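Local atomic coordinates of ribonuclease S-3 (Pyrus pyrifolia, PDB entry 1IQQ), a protein that cleaves RNA as a T2-family ribonuclease of the pear pistil and takes part in gametophytic self-incompatibility, by which the plant rejects its own pollen. Residues 119-124 with 165-170; 153-156 with 161-164. All coordinates share one frame; numbering follows the deposited sequence.

Interaction 1: 119-124 with 165-170; sequences RILSKA and VEITLC. With NAG (2-acetamido-2-deoxy-beta-D-glucopyranose), chain B.
Ile120 and Leu121 of the helix end face Ile167 and Leu169 of the strand. Two methyl-to-methyl meetings carry the contact. CD1 of Ile120 comes to 4.4 Å from CD1 of Leu169. One residue on, CD1 of Leu121 lies 4.3 Å from CD1 of Ile167. Both isoleucines reach outward with an extended end. In Ile120 CD1 is anti to CA (chi2 180°), and in Ile167 likewise (chi2 175°). This lets terminal methyls meet although the backbones stay well apart, with CA of Leu121 10.7 Å from CA of Ile167. The direct touch between the two segments is therefore light and purely apolar, with no hydrogen bond between them. The side of Ile120 and Leu121 is nevertheless buried and closely filled, with the help of Ile142 of helix 135-143, which touches Ile120, Leu121 and Leu169.

The other side of the helix is different. Lys123 is exposed to solvent, and OG of Ser122 hydrogen bonds to OE2 of Glu127. The base of Arg119 lies beside the sugar. Its CB is 3.7 Å from O5 of the N-acetylglucosamine and 3.8 Å from O6 of the same sugar. The backbone N of Arg119 is 3.6 Å from that O5, and it also makes a weak hydrogen bond to OD1 of Asn116, a glycosylated asparagine. With CG anti to the backbone N (chi1 -174°), the arginine runs on past the sugar as an extended chain, its CG 4.0 Å from O6.

Residues 165-170 lie on strand 161-171, which pairs with strand 3-10 in the central sheet. A helix that touches this sheet lightly through aliphatic side chains, its other side turned partly to solvent and to the glycan, belongs to the alpha+beta fold of the RNase T2 family.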
loop_
_atom_site.group_PDB
_atom_site.type_symbol
_atom_site.label_atom_id
_atom_site.label_comp_id
_atom_site.label_asym_id
_atom_site.label_seq_id
_atom_site.Cartn_x
_atom_site.Cartn_y
_atom_site.Cartn_z
ATOM N N ARG A 119 1.729 6.060 10.817
ATOM C CA ARG A 119 2.116 5.888 12.206
ATOM C C ARG A 119 3.582 5.473 12.365
ATOM O O ARG A 119 4.266 5.992 13.208
ATOM C CB ARG A 119 1.164 4.859 12.847
ATOM C CG ARG A 119 1.359 4.682 14.354
ATOM C CD ARG A 119 0.432 3.481 14.809
ATOM N NE ARG A 119 0.371 3.363 16.276
ATOM C CZ ARG A 119 1.238 2.664 17.005
ATOM N NH1 ARG A 119 2.238 2.011 16.426
ATOM N NH2 ARG A 119 1.097 2.614 18.326
ATOM N N ILE A 120 4.047 4.538 11.513
ATOM C CA ILE A 120 5.441 4.115 11.556
ATOM C C ILE A 120 6.355 5.312 11.321
ATOM O O ILE A 120 7.323 5.519 12.041
ATOM C CB ILE A 120 5.679 3.054 10.484
ATOM C CG1 ILE A 120 4.774 1.833 10.759
ATOM C CG2 ILE A 120 7.187 2.687 10.412
ATOM C CD1 ILE A 120 4.961 0.763 9.745
ATOM N N LEU A 121 6.053 6.152 10.341
ATOM C CA LEU A 121 6.860 7.339 10.080
ATOM C C LEU A 121 6.787 8.318 11.238
ATOM O O LEU A 121 7.822 8.827 11.669
ATOM C CB LEU A 121 6.381 8.003 8.781
ATOM C CG LEU A 121 6.716 7.239 7.492
ATOM C CD1 LEU A 121 6.051 7.914 6.297
ATOM C CD2 LEU A 121 8.225 7.195 7.249
ATOM N N SER A 122 5.599 8.527 11.771
ATOM C CA SER A 122 5.449 9.450 12.909
ATOM C C SER A 122 6.262 8.992 14.124
ATOM O O SER A 122 6.866 9.817 14.815
ATOM C CB SER A 122 3.954 9.551 13.275
ATOM O OG SER A 122 3.796 10.383 14.453
ATOM N N LYS A 123 6.330 7.674 14.370
ATOM C CA LYS A 123 7.104 7.199 15.495
ATOM C C LYS A 123 8.593 7.532 15.345
ATOM O O LYS A 123 9.294 7.707 16.362
ATOM C CB LYS A 123 6.934 5.679 15.706
ATOM C CG LYS A 123 5.543 5.347 16.271
ATOM C CD LYS A 123 5.256 3.898 16.191
ATOM C CE LYS A 123 6.110 3.140 17.153
ATOM N NZ LYS A 123 5.608 1.724 17.287
ATOM N N ALA A 124 9.066 7.667 14.081
ATOM C CA ALA A 124 10.450 8.054 13.757
ATOM C C ALA A 124 10.610 9.565 13.571
ATOM O O ALA A 124 11.588 10.018 12.983
ATOM C CB ALA A 124 10.943 7.316 12.497
ATOM N N VAL A 165 5.235 8.761 -2.670
ATOM C CA VAL A 165 3.844 8.421 -3.021
ATOM C C VAL A 165 3.420 7.065 -2.422
ATOM O O VAL A 165 2.295 6.984 -1.895
ATOM C CB VAL A 165 3.668 8.327 -4.521
ATOM C CG1 VAL A 165 2.141 8.206 -4.861
ATOM C CG2 VAL A 165 4.236 9.612 -5.199
ATOM N N GLU A 166 4.232 6.018 -2.488
ATOM C CA GLU A 166 3.797 4.717 -1.950
ATOM C C GLU A 166 4.907 4.050 -1.176
ATOM O O GLU A 166 6.116 4.252 -1.486
ATOM C CB GLU A 166 3.347 3.680 -3.053
ATOM C CG GLU A 166 2.204 4.138 -3.906
ATOM C CD GLU A 166 1.790 3.091 -4.914
ATOM O OE1 GLU A 166 2.523 2.200 -5.285
ATOM O OE2 GLU A 166 0.635 3.198 -5.397
ATOM N N ILE A 167 4.499 3.291 -0.159
ATOM C CA ILE A 167 5.467 2.479 0.619
ATOM C C ILE A 167 4.861 1.098 0.730
ATOM O O ILE A 167 3.684 0.952 1.100
ATOM C CB ILE A 167 5.752 3.064 1.996
ATOM C CG1 ILE A 167 6.652 4.304 1.843
ATOM C CG2 ILE A 167 6.522 2.021 2.853
ATOM C CD1 ILE A 167 6.956 5.097 3.144
ATOM N N THR A 168 5.634 0.056 0.369
ATOM C CA THR A 168 5.194 -1.302 0.422
ATOM C C THR A 168 5.986 -2.067 1.446
ATOM O O THR A 168 7.235 -1.978 1.501
ATOM C CB THR A 168 5.454 -1.975 -0.945
ATOM O OG1 THR A 168 4.648 -1.323 -1.936
ATOM C CG2 THR A 168 5.139 -3.517 -0.898
ATOM N N LEU A 169 5.289 -2.814 2.307
ATOM C CA LEU A 169 5.893 -3.720 3.288
ATOM C C LEU A 169 5.675 -5.125 2.732
ATOM O O LEU A 169 4.543 -5.480 2.392
ATOM C CB LEU A 169 5.190 -3.602 4.668
ATOM C CG LEU A 169 5.020 -2.189 5.128
ATOM C CD1 LEU A 169 4.409 -2.248 6.527
ATOM C CD2 LEU A 169 6.364 -1.485 5.231
ATOM N N CYS A 170 6.721 -5.940 2.617
ATOM C CA CYS A 170 6.595 -7.286 2.068
ATOM C C CYS A 170 6.642 -8.316 3.181
ATOM O O CYS A 170 7.290 -8.093 4.247
ATOM C CB CYS A 170 7.723 -7.554 1.057
ATOM S SG CYS A 170 7.532 -6.467 -0.382
HETATM C C1 NAG B . -2.691 6.183 10.785
HETATM C C2 NAG B . -4.038 6.425 11.525
HETATM C C3 NAG B . -4.227 7.947 11.646
HETATM C C4 NAG B . -3.053 8.609 12.380
HETATM C C5 NAG B . -1.760 8.213 11.647
HETATM C C6 NAG B . -0.498 8.677 12.294
HETATM C C7 NAG B . -6.052 5.056 11.362
HETATM C C8 NAG B . -7.277 4.706 10.565
HETATM N N2 NAG B . -5.152 5.880 10.774
HETATM O O3 NAG B . -5.449 8.160 12.379
HETATM O O4 NAG B . -3.186 10.041 12.268
HETATM O O5 NAG B . -1.678 6.773 11.588
HETATM O O6 NAG B . -0.382 8.227 13.652
HETATM O O7 NAG B . -5.892 4.577 12.493
#

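Interaction 2: 153-156 with 161-164; sequences LKCQ and TTEL
Strands 153-156 and 161-164 run antiparallel at 148°, with Cys155 and Leu164 as a non-hydrogen-bonded pair and Gln156 and Glu163 as a hydrogen-bonded pair, joined by Gln156 N to Glu163 O at 2.9 Å and Glu163 N to Gln156 O at 2.8 Å. The carbonyl oxygen of Gln156 also receives a CA-H...O contact from CA of Thr162, at 3.3 Å.

The side chains of Gln156 and Glu163 lie on one face of the sheet and join there. NE2 of Gln156 donates to OE2 of Glu163 at 2.8 Å, meeting the carboxylate on its anti side and slightly out of its plane. The acceptor lies close to the amide plane of Gln156. The amide and carboxylate planes are turned 33° apart, and the two CG atoms touch at 3.6 Å. In Gln156 CG sits between the backbone N and the carbonyl carbon (chi1 60°), and the extended chain beyond it carries the amide to the carboxylate.

This is a beta hairpin of strands 152-158 and 161-171, and a classic bulge follows where Val165 and Glu166 both face Lys154. The polar pair ties the hairpin to the segment around helix 11-14: NE2 of Gln156 also bonds Ala13 O, and OE2 of Glu163 takes a bond from Asn16 ND2. With an alanine in place of Gln156, Ala13 O would probably lose this donor and Glu163 OE2 one of its two bonds.

The other face, with Leu153, Cys155 and Leu164, is mostly apolar. CD1 of Leu164 packs on CG of Leu153 at 4.1 Å, the two side chains meeting aslant. Cys155 CB rests on CG2 of Thr162 at 3.8 Å. Its SG forms a disulfide with Cys193, and Leu153 packs on Leu135 and Ile138 of helix 135-143.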
loop_
_atom_site.group_PDB
_atom_site.type_symbol
_atom_site.label_atom_id
_atom_site.label_comp_id
_atom_site.label_asym_id
_atom_site.label_seq_id
_atom_site.Cartn_x
_atom_site.Cartn_y
_atom_site.Cartn_z
ATOM N N LEU A 153 9.766 1.538 -2.178
ATOM C CA LEU A 153 9.217 2.896 -2.214
ATOM C C LEU A 153 8.930 3.349 -3.646
ATOM O O LEU A 153 9.649 2.995 -4.582
ATOM C CB LEU A 153 10.204 3.865 -1.590
ATOM C CG LEU A 153 10.106 4.134 -0.089
ATOM C CD1 LEU A 153 10.272 2.830 0.667
ATOM C CD2 LEU A 153 11.205 5.103 0.315
ATOM N N LYS A 154 7.899 4.182 -3.774
ATOM C CA LYS A 154 7.521 4.782 -5.067
ATOM C C LYS A 154 7.463 6.274 -4.853
ATOM O O LYS A 154 6.876 6.756 -3.873
ATOM C CB LYS A 154 6.120 4.330 -5.499
ATOM C CG LYS A 154 5.778 4.937 -6.856
ATOM C CD LYS A 154 4.379 4.434 -7.332
ATOM C CE LYS A 154 4.160 4.670 -8.805
ATOM N NZ LYS A 154 2.962 3.831 -9.199
ATOM N N CYS A 155 8.062 7.022 -5.789
ATOM C CA CYS A 155 8.046 8.490 -5.748
ATOM C C CYS A 155 7.512 9.009 -7.116
ATOM O O CYS A 155 7.302 8.216 -8.032
ATOM C CB CYS A 155 9.455 9.032 -5.571
ATOM S SG CYS A 155 10.068 8.863 -3.862
ATOM N N GLN A 156 7.286 10.326 -7.196
ATOM C CA GLN A 156 6.903 10.893 -8.497
ATOM C C GLN A 156 7.541 12.251 -8.602
ATOM O O GLN A 156 7.741 12.956 -7.600
ATOM C CB GLN A 156 5.374 11.048 -8.624
ATOM C CG GLN A 156 4.781 11.941 -7.588
ATOM C CD GLN A 156 3.246 11.866 -7.569
ATOM O OE1 GLN A 156 2.689 11.039 -8.231
ATOM N NE2 GLN A 156 2.605 12.709 -6.760
ATOM N N THR A 161 10.011 19.215 -8.143
ATOM C CA THR A 161 9.767 18.578 -6.825
ATOM C C THR A 161 9.528 17.056 -6.963
ATOM O O THR A 161 8.675 16.639 -7.749
ATOM C CB THR A 161 8.535 19.278 -6.110
ATOM O OG1 THR A 161 8.086 18.534 -4.961
ATOM C CG2 THR A 161 7.401 19.401 -7.038
ATOM N N THR A 162 10.326 16.236 -6.235
ATOM C CA THR A 162 10.099 14.769 -6.212
ATOM C C THR A 162 9.373 14.511 -4.883
ATOM O O THR A 162 9.801 14.999 -3.842
ATOM C CB THR A 162 11.357 13.970 -6.124
ATOM O OG1 THR A 162 12.109 14.164 -7.337
ATOM C CG2 THR A 162 11.054 12.503 -5.927
ATOM N N GLU A 163 8.211 13.849 -4.949
ATOM C CA GLU A 163 7.519 13.500 -3.691
ATOM C C GLU A 163 7.310 12.006 -3.500
ATOM O O GLU A 163 7.205 11.218 -4.454
ATOM C CB GLU A 163 6.191 14.149 -3.621
ATOM C CG GLU A 163 5.435 14.006 -4.774
ATOM C CD GLU A 163 4.417 15.164 -4.781
ATOM O OE1 GLU A 163 4.778 16.272 -4.384
ATOM O OE2 GLU A 163 3.299 14.930 -5.175
ATOM N N LEU A 164 7.302 11.629 -2.223
ATOM C CA LEU A 164 7.016 10.214 -1.818
ATOM C C LEU A 164 5.513 9.929 -2.102
ATOM O O LEU A 164 4.631 10.732 -1.765
ATOM C CB LEU A 164 7.286 10.118 -0.302
ATOM C CG LEU A 164 6.998 8.773 0.342
ATOM C CD1 LEU A 164 8.023 7.704 -0.273
ATOM C CD2 LEU A 164 7.214 8.891 1.860
#

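Both interactions use strand 161-171. Interaction 2 holds its first residues against strand 152-158, and interaction 1 begins at the next residue, where helix 117-123 touches Ile167 and Leu169. The two touch directly: Val165 N and Glu166 O probably hydrogen bond to Lys154, and Val165 packs on Gln156. Interaction 1 is buried nearer the chain centre and is aliphatic between the two segments, a helix-to-sheet packing. Interaction 2 is only partly buried and is made within the sheet, by backbone bonds, a polar pair on one face and mostly apolar contacts on the other. Helix 135-143 packs against both contacts.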